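Galectin (Xenopus laevis, PDB 3WUC) is a beta-sandwich lectin that holds a galactose-glucose glycan in its binding site and, like other galectins, probably recognises lactose-type beta-galactosides. Local coordinates at residues Thr32-Asp38 and Cys50-Tyr56; Phe96-Ile100 and Pro111-Arg115; Ser43-His49 and Ser67-Trp73. One frame throughout, in Å; residues are numbered along the deposited sequence.

Contact 1. Residues Thr32-Asp38 and Cys50-Tyr56; sequences TNRFAVD and CNPRFEY. With GAL (beta-D-galactopyranose), chain D; GLC (alpha-D-glucopyranose), chain C.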
loop_
_atom_site.group_PDB
_atom_site.type_symbol
_atom_site.label_atom_id
_atom_site.label_comp_id
_atom_site.label_asym_id
_atom_site.label_seq_id
_atom_site.Cartn_x
_atom_site.Cartn_y
_atom_site.Cartn_z
ATOM N N THR B 32 13.357 12.724 -19.008
ATOM C CA THR B 32 14.639 12.786 -18.320
ATOM C C THR B 32 15.654 11.865 -18.939
ATOM O O THR B 32 15.312 10.884 -19.634
ATOM C CB THR B 32 14.470 12.390 -16.843
ATOM O OG1 THR B 32 15.632 12.801 -16.115
ATOM C CG2 THR B 32 14.294 10.890 -16.711
ATOM N N ASN B 33 16.951 12.183 -18.742
ATOM C CA ASN B 33 17.965 11.329 -19.290
ATOM C C ASN B 33 18.282 10.060 -18.476
ATOM O O ASN B 33 18.887 9.143 -18.927
ATOM C CB ASN B 33 19.223 12.113 -19.661
ATOM C CG ASN B 33 19.873 12.807 -18.496
ATOM O OD1 ASN B 33 19.464 12.727 -17.314
ATOM N ND2 ASN B 33 20.866 13.625 -18.837
ATOM N N ARG B 34 17.982 10.127 -17.170
ATOM C CA ARG B 34 18.366 9.079 -16.239
ATOM C C ARG B 34 17.709 9.424 -14.903
ATOM O O ARG B 34 17.313 10.595 -14.645
ATOM C CB ARG B 34 19.890 8.980 -16.100
ATOM C CG ARG B 34 20.525 10.123 -15.349
ATOM C CD ARG B 34 21.996 9.890 -15.291
ATOM N NE ARG B 34 22.718 10.950 -14.603
ATOM C CZ ARG B 34 23.600 10.770 -13.652
ATOM N NH1 ARG B 34 23.997 9.584 -13.174
ATOM N NH2 ARG B 34 24.199 11.898 -13.172
ATOM N N PHE B 35 17.588 8.385 -14.072
ATOM C CA PHE B 35 17.114 8.556 -12.685
ATOM C C PHE B 35 17.829 7.611 -11.786
ATOM O O PHE B 35 18.461 6.631 -12.196
ATOM C CB PHE B 35 15.584 8.419 -12.593
ATOM C CG PHE B 35 15.038 7.002 -12.642
ATOM C CD1 PHE B 35 14.833 6.389 -13.836
ATOM C CD2 PHE B 35 14.764 6.345 -11.477
ATOM C CE1 PHE B 35 14.282 5.081 -13.879
ATOM C CE2 PHE B 35 14.290 5.043 -11.474
ATOM C CZ PHE B 35 14.063 4.430 -12.664
ATOM N N ALA B 36 17.806 7.813 -10.478
ATOM C CA ALA B 36 18.497 6.944 -9.581
ATOM C C ALA B 36 17.797 6.791 -8.268
ATOM O O ALA B 36 17.153 7.778 -7.784
ATOM C CB ALA B 36 19.914 7.467 -9.273
ATOM N N VAL B 37 17.980 5.615 -7.687
ATOM C CA VAL B 37 17.656 5.351 -6.272
ATOM C C VAL B 37 18.937 4.840 -5.641
ATOM O O VAL B 37 19.623 3.951 -6.132
ATOM C CB VAL B 37 16.537 4.284 -6.086
ATOM C CG1 VAL B 37 16.278 4.111 -4.588
ATOM C CG2 VAL B 37 15.274 4.717 -6.763
ATOM N N ASP B 38 19.363 5.522 -4.569
ATOM C CA ASP B 38 20.609 5.283 -3.887
ATOM C C ASP B 38 20.369 4.834 -2.469
ATOM O O ASP B 38 19.484 5.338 -1.740
ATOM C CB ASP B 38 21.412 6.571 -3.734
ATOM C CG ASP B 38 21.856 7.178 -5.036
ATOM O OD1 ASP B 38 22.089 6.427 -6.034
ATOM O OD2 ASP B 38 22.007 8.414 -5.078
ATOM N N CYS B 50 21.534 2.759 -7.958
ATOM C CA CYS B 50 20.794 2.070 -9.045
ATOM C C CYS B 50 20.333 3.167 -9.964
ATOM O O CYS B 50 19.478 3.957 -9.639
ATOM C CB CYS B 50 19.618 1.333 -8.427
ATOM S SG CYS B 50 18.603 0.522 -9.661
ATOM N N ASN B 51 20.947 3.204 -11.160
ATOM C CA ASN B 51 20.854 4.291 -12.030
ATOM C C ASN B 51 20.390 3.914 -13.470
ATOM O O ASN B 51 21.184 3.810 -14.400
ATOM C CB ASN B 51 22.189 5.035 -12.074
ATOM C CG ASN B 51 22.176 6.374 -12.845
ATOM O OD1 ASN B 51 23.268 6.701 -13.441
ATOM N ND2 ASN B 51 21.070 7.123 -12.909
ATOM N N PRO B 52 19.095 3.690 -13.651
ATOM C CA PRO B 52 18.674 3.488 -15.025
ATOM C C PRO B 52 18.878 4.732 -15.884
ATOM O O PRO B 52 18.532 5.827 -15.526
ATOM C CB PRO B 52 17.187 3.124 -14.867
ATOM C CG PRO B 52 16.985 2.658 -13.430
ATOM C CD PRO B 52 17.988 3.574 -12.707
ATOM N N ARG B 53 19.551 4.530 -17.051
ATOM C CA ARG B 53 19.909 5.578 -17.989
ATOM C C ARG B 53 19.172 5.387 -19.301
ATOM O O ARG B 53 19.387 4.373 -19.992
ATOM C CB ARG B 53 21.369 5.535 -18.314
ATOM C CG ARG B 53 22.180 5.902 -17.027
ATOM C CD ARG B 53 23.674 5.560 -17.124
ATOM N NE ARG B 53 24.388 6.050 -15.930
ATOM C CZ ARG B 53 25.711 6.300 -15.872
ATOM N NH1 ARG B 53 26.509 6.024 -16.937
ATOM N NH2 ARG B 53 26.220 6.764 -14.771
ATOM N N PHE B 54 18.324 6.356 -19.563
ATOM C CA PHE B 54 17.661 6.433 -20.883
ATOM C C PHE B 54 18.748 6.756 -21.954
ATOM O O PHE B 54 18.897 6.026 -22.947
ATOM C CB PHE B 54 16.481 7.427 -20.873
ATOM C CG PHE B 54 15.425 7.055 -19.922
ATOM C CD1 PHE B 54 14.488 6.107 -20.263
ATOM C CD2 PHE B 54 15.374 7.634 -18.654
ATOM C CE1 PHE B 54 13.461 5.764 -19.371
ATOM C CE2 PHE B 54 14.367 7.280 -17.766
ATOM C CZ PHE B 54 13.404 6.341 -18.164
ATOM N N GLU B 55 19.456 7.841 -21.750
ATOM C CA GLU B 55 20.654 8.180 -22.522
ATOM C C GLU B 55 21.576 9.062 -21.700
ATOM O O GLU B 55 21.273 10.201 -21.450
ATOM C CB GLU B 55 20.212 8.891 -23.827
ATOM C CG GLU B 55 21.084 8.566 -25.020
ATOM C CD GLU B 55 20.451 8.971 -26.345
ATOM O OE1 GLU B 55 20.942 9.962 -26.930
ATOM O OE2 GLU B 55 19.453 8.327 -26.786
ATOM N N TYR B 56 22.710 8.513 -21.302
ATOM C CA TYR B 56 23.688 9.238 -20.528
ATOM C C TYR B 56 25.020 8.619 -20.758
ATOM O O TYR B 56 25.189 7.414 -20.713
ATOM C CB TYR B 56 23.281 9.217 -19.046
ATOM C CG TYR B 56 24.154 9.993 -18.128
ATOM C CD1 TYR B 56 23.855 11.311 -17.865
ATOM C CD2 TYR B 56 25.252 9.399 -17.526
ATOM C CE1 TYR B 56 24.654 12.026 -17.045
ATOM C CE2 TYR B 56 26.086 10.110 -16.676
ATOM C CZ TYR B 56 25.738 11.433 -16.436
ATOM O OH TYR B 56 26.460 12.241 -15.636
HETATM C C1 GAL D . 28.951 8.890 -13.278
HETATM C C2 GAL D . 27.778 9.805 -13.046
HETATM C C3 GAL D . 27.272 9.674 -11.627
HETATM C C4 GAL D . 27.024 8.202 -11.317
HETATM C C5 GAL D . 28.307 7.404 -11.643
HETATM C C6 GAL D . 28.080 5.930 -11.380
HETATM O O2 GAL D . 28.275 11.156 -13.215
HETATM O O3 GAL D . 26.188 10.529 -11.389
HETATM O O4 GAL D . 25.854 7.728 -12.031
HETATM O O5 GAL D . 28.591 7.564 -13.023
HETATM O O6 GAL D . 29.197 5.135 -11.741
HETATM C C1 GLC C . 32.250 7.746 -17.293
HETATM C C2 GLC C . 31.075 6.770 -17.123
HETATM C C3 GLC C . 29.949 7.542 -16.424
HETATM C C4 GLC C . 30.347 8.253 -15.125
HETATM C C5 GLC C . 31.591 9.121 -15.375
HETATM C C6 GLC C . 32.145 9.655 -14.050
HETATM O O1 GLC C . 31.767 8.715 -18.188
HETATM O O2 GLC C . 30.629 6.333 -18.389
HETATM O O3 GLC C . 28.958 6.544 -16.087
HETATM O O4 GLC C . 29.234 9.054 -14.663
HETATM O O5 GLC C . 32.609 8.343 -16.057
HETATM O O6 GLC C . 32.484 8.761 -12.944
#
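The guanidinium of Arg34 lies flat on the ring of Tyr56, planes 22° and centres 3.9 Å apart, a cation-pi stack in which Arg34 CD also sits over the ring as a CH-pi contact. An extended chain from CG to NE carries the group there. From the loop before strand 36-38, Arg34 NH1 gives a hydrogen bond to Asn51 OD1 (3.0 Å); OD1 is in the guanidinium plane, while NH1 stands above the plane of the amide. Asn51 reaches both ways: with CG anti to its backbone N (chi1 -172°), ND2 donates to Phe35 O at 2.7 Å, while OD1 is gripped side-on by Arg53 through NE and NH2. Three nitrogens of two arginines thus converge on OD1, and with ND2 held at Phe35 O the rotation of the amide is probably fixed. Phe35 turns a ring face to Pro52, whose CD stands 4.0 Å from the ring centroid, and its edge to Phe54. Backbone bonds between Val37 and Cys50 complete the antiparallel pairing.

Arg34 NH1 and NH2 both donate to GAL O3, Arg53 NH2 meets GAL O4 at 2.9 Å, and Arg53 NH1 meets GLC O3 at 2.6 Å. Asp59 forms a salt bridge with Arg53, and Met3 O accepts from Arg34 NH2 and Tyr56 OH. Such polar side chains on the sheet's concave face, from strands and adjoining loops, typify the galectin carbohydrate-binding site.

Contact 2. Residues Phe96-Ile100 and Pro111-Arg115; sequences FEDCI and PFTCR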
loop_
_atom_site.group_PDB
_atom_site.type_symbol
_atom_site.label_atom_id
_atom_site.label_comp_id
_atom_site.label_asym_id
_atom_site.label_seq_id
_atom_site.Cartn_x
_atom_site.Cartn_y
_atom_site.Cartn_z
ATOM N N PHE B 96 18.023 -6.349 1.239
ATOM C CA PHE B 96 19.321 -6.162 1.830
ATOM C C PHE B 96 19.835 -7.437 2.489
ATOM O O PHE B 96 19.237 -7.935 3.460
ATOM C CB PHE B 96 19.188 -5.059 2.822
ATOM C CG PHE B 96 20.464 -4.646 3.511
ATOM C CD1 PHE B 96 21.677 -4.759 2.911
ATOM C CD2 PHE B 96 20.374 -4.071 4.757
ATOM C CE1 PHE B 96 22.873 -4.348 3.587
ATOM C CE2 PHE B 96 21.502 -3.607 5.453
ATOM C CZ PHE B 96 22.782 -3.743 4.857
ATOM N N GLU B 97 20.939 -7.990 1.913
ATOM C CA GLU B 97 21.632 -9.162 2.423
ATOM C C GLU B 97 23.090 -8.889 2.085
ATOM O O GLU B 97 23.426 -7.861 1.430
ATOM C CB GLU B 97 21.110 -10.458 1.763
ATOM C CG GLU B 97 19.622 -10.684 1.943
ATOM C CD GLU B 97 19.196 -11.130 3.317
ATOM O OE1 GLU B 97 20.063 -11.274 4.186
ATOM O OE2 GLU B 97 17.968 -11.316 3.552
ATOM N N ASP B 98 23.985 -9.839 2.443
ATOM C CA ASP B 98 25.346 -9.754 1.988
ATOM C C ASP B 98 25.466 -9.524 0.526
ATOM O O ASP B 98 26.384 -8.824 0.037
ATOM C CB ASP B 98 26.116 -11.077 2.364
ATOM C CG ASP B 98 26.306 -11.219 3.908
ATOM O OD1 ASP B 98 26.158 -10.234 4.667
ATOM O OD2 ASP B 98 26.672 -12.318 4.367
ATOM N N CYS B 99 24.574 -10.138 -0.247
ATOM C CA CYS B 99 24.374 -9.806 -1.654
ATOM C C CYS B 99 23.015 -9.119 -1.763
ATOM O O CYS B 99 22.014 -9.752 -1.379
ATOM C CB CYS B 99 24.353 -11.024 -2.486
ATOM S SG CYS B 99 24.342 -10.644 -4.263
ATOM N N ILE B 100 23.003 -7.859 -2.139
ATOM C CA ILE B 100 21.754 -7.107 -2.383
ATOM C C ILE B 100 21.095 -7.692 -3.586
ATOM O O ILE B 100 21.767 -8.095 -4.560
ATOM C CB ILE B 100 22.034 -5.609 -2.487
ATOM C CG1 ILE B 100 22.558 -5.161 -1.119
ATOM C CG2 ILE B 100 20.795 -4.793 -2.939
ATOM C CD1 ILE B 100 23.118 -3.751 -1.105
ATOM N N PRO B 111 21.613 -9.180 -8.954
ATOM C CA PRO B 111 22.443 -9.284 -7.707
ATOM C C PRO B 111 23.467 -8.163 -7.672
ATOM O O PRO B 111 23.982 -7.728 -8.718
ATOM C CB PRO B 111 23.116 -10.675 -7.813
ATOM C CG PRO B 111 23.076 -10.968 -9.283
ATOM C CD PRO B 111 21.947 -10.232 -9.968
ATOM N N PHE B 112 23.753 -7.661 -6.492
ATOM C CA PHE B 112 24.783 -6.668 -6.352
ATOM C C PHE B 112 25.447 -6.930 -5.019
ATOM O O PHE B 112 24.930 -6.608 -3.932
ATOM C CB PHE B 112 24.221 -5.205 -6.475
ATOM C CG PHE B 112 25.248 -4.183 -6.728
ATOM C CD1 PHE B 112 26.090 -4.186 -7.842
ATOM C CD2 PHE B 112 25.492 -3.209 -5.772
ATOM C CE1 PHE B 112 27.090 -3.255 -8.057
ATOM C CE2 PHE B 112 26.445 -2.241 -5.984
ATOM C CZ PHE B 112 27.301 -2.258 -7.102
ATOM N N THR B 113 26.642 -7.530 -5.041
ATOM C CA THR B 113 27.280 -7.921 -3.783
ATOM C C THR B 113 27.705 -6.675 -3.011
ATOM O O THR B 113 28.132 -5.683 -3.651
ATOM C CB THR B 113 28.579 -8.730 -4.084
ATOM O OG1 THR B 113 28.232 -9.856 -4.862
ATOM C CG2 THR B 113 29.199 -9.209 -2.832
ATOM N N CYS B 114 27.594 -6.699 -1.662
ATOM C CA CYS B 114 28.063 -5.595 -0.867
ATOM C C CYS B 114 29.592 -5.421 -1.089
ATOM O O CYS B 114 30.317 -6.392 -0.852
ATOM C CB CYS B 114 27.810 -5.792 0.597
ATOM S SG CYS B 114 26.067 -5.569 1.035
ATOM N N ARG B 115 30.006 -4.275 -1.571
ATOM C CA ARG B 115 31.456 -4.045 -1.838
ATOM C C ARG B 115 32.236 -3.615 -0.633
ATOM O O ARG B 115 33.446 -3.597 -0.676
ATOM C CB ARG B 115 31.592 -3.047 -2.883
ATOM C CG ARG B 115 31.188 -3.778 -4.198
ATOM C CD ARG B 115 31.077 -2.782 -5.252
ATOM N NE ARG B 115 31.043 -3.382 -6.582
ATOM C CZ ARG B 115 30.962 -2.648 -7.684
ATOM N NH1 ARG B 115 30.953 -3.252 -8.897
ATOM N NH2 ARG B 115 30.843 -1.326 -7.593
#
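Cys114 and Ile100 meet where the beta hairpin of strands 99-103 and 109-113 opens, at the edge of the five-stranded sheet of the galectin sandwich. The strands pair antiparallel: Ile100 and Phe112 form the hydrogen-bonded pair, with Phe112 N to Ile100 O at 2.8 Å and Ile100 N to Phe112 O returning the bond, while Cys99 and Thr113 form the neighbouring non-hydrogen-bonded pair. Beyond the end of strand 109-113, Cys114 N still donates to Asp98 O, a nearly straight bond of 167°, so the pairing runs on into the loop.

The side chain of Cys114 starts beside that same carbonyl, with CB 3.4 Å from Asp98 O. From there SG turns anti to its own carbonyl carbon (chi1 -74°), which brings it over the opposite chain. Cys114 SG lies between two carbonyl oxygens, Asp98 O (3.4 Å) and Glu97 O (3.5 Å). Cys114 SG also touches Ile100 CD1 at 4.1 Å and approaches the edge of the Phe96 ring. Ile47 of strand 45-53 packs against both Cys114 and Ile100, tying the hairpin to the other sheet of the sandwich.

Cys99 and Thr113 occupy the other face of the hairpin. A malonic acid molecule, probably from the crystallisation liquor, accepts hydrogen bonds from Thr113 N and Arg115 NE. Asp98 has its salt-bridge partner in Lys18. On this outer face Cys99 SG, anti to its backbone N, rests against Pro111 CB at 3.8 Å.

Contact 3. Residues Ser43-His49 and Ser67-Trp73; sequences SRNLICH and SKQNDVW. With GAL (beta-D-galactopyranose), chain D.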
loop_
_atom_site.group_PDB
_atom_site.type_symbol
_atom_site.label_atom_id
_atom_site.label_comp_id
_atom_site.label_asym_id
_atom_site.label_seq_id
_atom_site.Cartn_x
_atom_site.Cartn_y
_atom_site.Cartn_z
ATOM N N SER B 43 25.406 10.318 1.527
ATOM C CA SER B 43 25.523 10.550 0.110
ATOM C C SER B 43 26.953 10.229 -0.437
ATOM O O SER B 43 27.140 10.026 -1.643
ATOM C CB SER B 43 25.089 11.947 -0.303
ATOM O OG SER B 43 26.027 12.871 0.211
ATOM N N ARG B 44 27.901 10.174 0.482
ATOM C CA ARG B 44 29.276 9.864 0.121
ATOM C C ARG B 44 29.592 8.385 0.138
ATOM O O ARG B 44 30.674 7.946 -0.313
ATOM C CB ARG B 44 30.290 10.607 1.065
ATOM C CG ARG B 44 30.114 12.092 0.940
ATOM C CD ARG B 44 30.749 12.748 2.167
ATOM N NE ARG B 44 32.004 12.129 2.487
ATOM C CZ ARG B 44 33.137 12.387 1.880
ATOM N NH1 ARG B 44 33.248 13.363 0.982
ATOM N NH2 ARG B 44 34.176 11.663 2.206
ATOM N N ASN B 45 28.734 7.568 0.733
ATOM C CA ASN B 45 29.002 6.168 0.990
ATOM C C ASN B 45 27.719 5.413 0.670
ATOM O O ASN B 45 26.872 5.194 1.550
ATOM C CB ASN B 45 29.431 5.898 2.408
ATOM C CG ASN B 45 30.775 6.526 2.686
ATOM O OD1 ASN B 45 31.815 5.976 2.361
ATOM N ND2 ASN B 45 30.712 7.763 3.124
ATOM N N LEU B 46 27.723 4.919 -0.555
ATOM C CA LEU B 46 26.566 4.200 -1.188
ATOM C C LEU B 46 26.912 2.734 -1.364
ATOM O O LEU B 46 27.852 2.372 -2.059
ATOM C CB LEU B 46 26.163 4.846 -2.441
ATOM C CG LEU B 46 25.790 6.361 -2.484
ATOM C CD1 LEU B 46 25.480 6.953 -3.815
ATOM C CD2 LEU B 46 24.641 6.530 -1.462
ATOM N N ILE B 47 26.119 1.837 -0.782
ATOM C CA ILE B 47 26.257 0.400 -1.039
ATOM C C ILE B 47 25.562 0.043 -2.344
ATOM O O ILE B 47 26.001 -0.955 -2.945
ATOM C CB ILE B 47 25.738 -0.488 0.142
ATOM C CG1 ILE B 47 26.289 -1.867 0.135
ATOM C CG2 ILE B 47 24.210 -0.434 0.279
ATOM C CD1 ILE B 47 27.767 -1.914 0.490
ATOM N N CYS B 48 24.553 0.813 -2.755
ATOM C CA CYS B 48 23.937 0.569 -4.039
ATOM C C CYS B 48 23.392 1.842 -4.628
ATOM O O CYS B 48 22.468 2.433 -4.083
ATOM C CB CYS B 48 22.845 -0.494 -3.876
ATOM S SG CYS B 48 22.119 -0.969 -5.502
ATOM N N HIS B 49 23.983 2.289 -5.726
ATOM C CA HIS B 49 23.468 3.351 -6.581
ATOM C C HIS B 49 22.860 2.685 -7.792
ATOM O O HIS B 49 23.579 2.004 -8.485
ATOM C CB HIS B 49 24.646 4.235 -7.010
ATOM C CG HIS B 49 24.408 5.183 -8.158
ATOM N ND1 HIS B 49 23.648 6.331 -8.091
ATOM C CD2 HIS B 49 24.957 5.223 -9.404
ATOM C CE1 HIS B 49 23.718 7.006 -9.212
ATOM N NE2 HIS B 49 24.523 6.361 -10.022
ATOM N N SER B 67 28.768 1.383 -6.459
ATOM C CA SER B 67 28.910 1.771 -5.066
ATOM C C SER B 67 29.789 3.006 -4.992
ATOM O O SER B 67 30.485 3.358 -5.906
ATOM C CB SER B 67 29.549 0.629 -4.322
ATOM O OG SER B 67 30.760 0.170 -4.936
ATOM N N LYS B 68 29.745 3.673 -3.838
ATOM C CA LYS B 68 30.573 4.907 -3.708
ATOM C C LYS B 68 31.133 4.831 -2.273
ATOM O O LYS B 68 30.443 4.446 -1.288
ATOM C CB LYS B 68 29.692 6.131 -3.801
ATOM C CG LYS B 68 30.463 7.367 -4.169
ATOM C CD LYS B 68 29.568 8.577 -4.371
ATOM C CE LYS B 68 30.257 9.691 -5.170
ATOM N NZ LYS B 68 29.518 10.954 -5.219
ATOM N N GLN B 69 32.472 5.034 -2.121
ATOM C CA GLN B 69 33.088 5.069 -0.795
ATOM C C GLN B 69 33.929 6.282 -0.630
ATOM O O GLN B 69 34.697 6.644 -1.522
ATOM C CB GLN B 69 33.924 3.879 -0.514
ATOM C CG GLN B 69 33.197 2.527 -0.659
ATOM C CD GLN B 69 34.192 1.292 -0.613
ATOM O OE1 GLN B 69 34.766 0.978 0.420
ATOM N NE2 GLN B 69 34.236 0.515 -1.679
ATOM N N ASN B 70 33.688 6.997 0.454
ATOM C CA ASN B 70 34.418 8.259 0.692
ATOM C C ASN B 70 34.307 9.187 -0.520
ATOM O O ASN B 70 35.269 9.878 -0.911
ATOM C CB ASN B 70 35.897 7.952 1.057
ATOM C CG ASN B 70 36.011 6.890 2.142
ATOM O OD1 ASN B 70 35.581 7.141 3.274
ATOM N ND2 ASN B 70 36.537 5.753 1.830
ATOM N N ASP B 71 33.111 9.271 -1.127
ATOM C CA ASP B 71 32.809 10.031 -2.273
ATOM C C ASP B 71 33.575 9.708 -3.585
ATOM O O ASP B 71 33.599 10.526 -4.528
ATOM C CB ASP B 71 32.937 11.552 -2.000
ATOM C CG ASP B 71 31.851 12.386 -2.659
ATOM O OD1 ASP B 71 30.659 11.913 -2.715
ATOM O OD2 ASP B 71 32.086 13.588 -2.963
ATOM N N VAL B 72 34.028 8.473 -3.659
ATOM C CA VAL B 72 34.648 7.993 -4.861
ATOM C C VAL B 72 33.885 6.754 -5.403
ATOM O O VAL B 72 33.671 5.798 -4.661
ATOM C CB VAL B 72 36.039 7.565 -4.586
ATOM C CG1 VAL B 72 36.743 7.128 -5.822
ATOM C CG2 VAL B 72 36.778 8.774 -4.064
ATOM N N TRP B 73 33.543 6.853 -6.644
ATOM C CA TRP B 73 32.802 5.732 -7.301
ATOM C C TRP B 73 33.717 4.534 -7.551
ATOM O O TRP B 73 34.910 4.698 -7.799
ATOM C CB TRP B 73 32.262 6.188 -8.609
ATOM C CG TRP B 73 31.185 7.220 -8.576
ATOM C CD1 TRP B 73 31.274 8.510 -8.961
ATOM C CD2 TRP B 73 29.840 7.046 -8.097
ATOM N NE1 TRP B 73 30.111 9.175 -8.783
ATOM C CE2 TRP B 73 29.193 8.281 -8.236
ATOM C CE3 TRP B 73 29.134 5.953 -7.552
ATOM C CZ2 TRP B 73 27.808 8.476 -7.905
ATOM C CZ3 TRP B 73 27.776 6.173 -7.166
ATOM C CH2 TRP B 73 27.173 7.418 -7.314
HETATM C C1 GAL D . 28.951 8.890 -13.278
HETATM C C2 GAL D . 27.778 9.805 -13.046
HETATM C C3 GAL D . 27.272 9.674 -11.627
HETATM C C4 GAL D . 27.024 8.202 -11.317
HETATM C C5 GAL D . 28.307 7.404 -11.643
HETATM C C6 GAL D . 28.080 5.930 -11.380
HETATM O O2 GAL D . 28.275 11.156 -13.215
HETATM O O3 GAL D . 26.188 10.529 -11.389
HETATM O O4 GAL D . 25.854 7.728 -12.031
HETATM O O5 GAL D . 28.591 7.564 -13.023
HETATM O O6 GAL D . 29.197 5.135 -11.741
HETATM O O HOH W 1 26.910 10.411 -4.773
HETATM O O HOH W 2 28.264 13.259 -2.171
HETATM O O HOH W 3 33.162 9.373 3.781
#
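Leu46 and Lys68 face each other as an antiparallel hydrogen-bonded pair in the sugar-binding sheet of the galectin sandwich, their backbones joined by two bonds of 2.9 Å, Leu46 N to Lys68 O and Lys68 N to Leu46 O. Their side chains run side by side in the same direction. Around them lies the tightly packed part. Leu46 CD1 touches Trp73 CH2 at 3.9 Å, and Lys68 lays its extended chain along one face of the indole, with CE over the rim. The opposite face of the indole receives the galactose, GAL C5 above its centre, so the tryptophan is held between lysine and sugar. The side chains of His49 and Trp73 cross at about a right angle, their ring planes oblique at 45°, with Trp73 CH2 over the centre of the imidazole face and His49 CG 3.6 Å from Trp73 CZ3. His49 ND1 is hydrogen-bonded to Asp38 OD1, which probably helps fix the rotation of the imidazole that meets the galactose. At Ile47 and Cys48, opposite Leu39, a classic beta bulge turns the strand.

Toward the type I' turn from Gln69 to Val72 the contact loosens and water enters. Asp71 N still donates to Arg44 O, on a lone pair, and Asn70 N to Asn45 OD1, almost straight at 176° although above the amide plane. The guanidinium of Arg44, its chain bent at chi3 (42°), lies with one face over Asp71 CB and the Asn70 backbone, and water 3 bridges Arg44 NH2 to Asn45 ND2. Lys68 NZ forms a salt bridge with Asp71 OD1 at 2.9 Å, and water 2 donates to that same oxygen. Back at the sugar, His49 NE2 shares a hydrogen bond of 2.8 Å with GAL O4.

Overall arrangement
Contacts 1 and 3 share strand 45-53 and the same galactose: contact 1 supplies the arginines at one side of the sugar, contact 3 the imidazole and the indole whose face receives the sugar. Their centres are 16 Å apart, and they are joined at Asp38 OD1 and His49 ND1, 2.6 Å apart. Contact 2 belongs to the other sheet, its centre 14 Å from that of contact 3 and 20 Å from that of contact 1, which it does not touch. It meets contact 3 around Ile47, and Arg115 NH2 lies 3.1 Å from Ser67 OG, probably a hydrogen bond. The nearest atoms of contacts 1 and 2 remain about 7 Å apart.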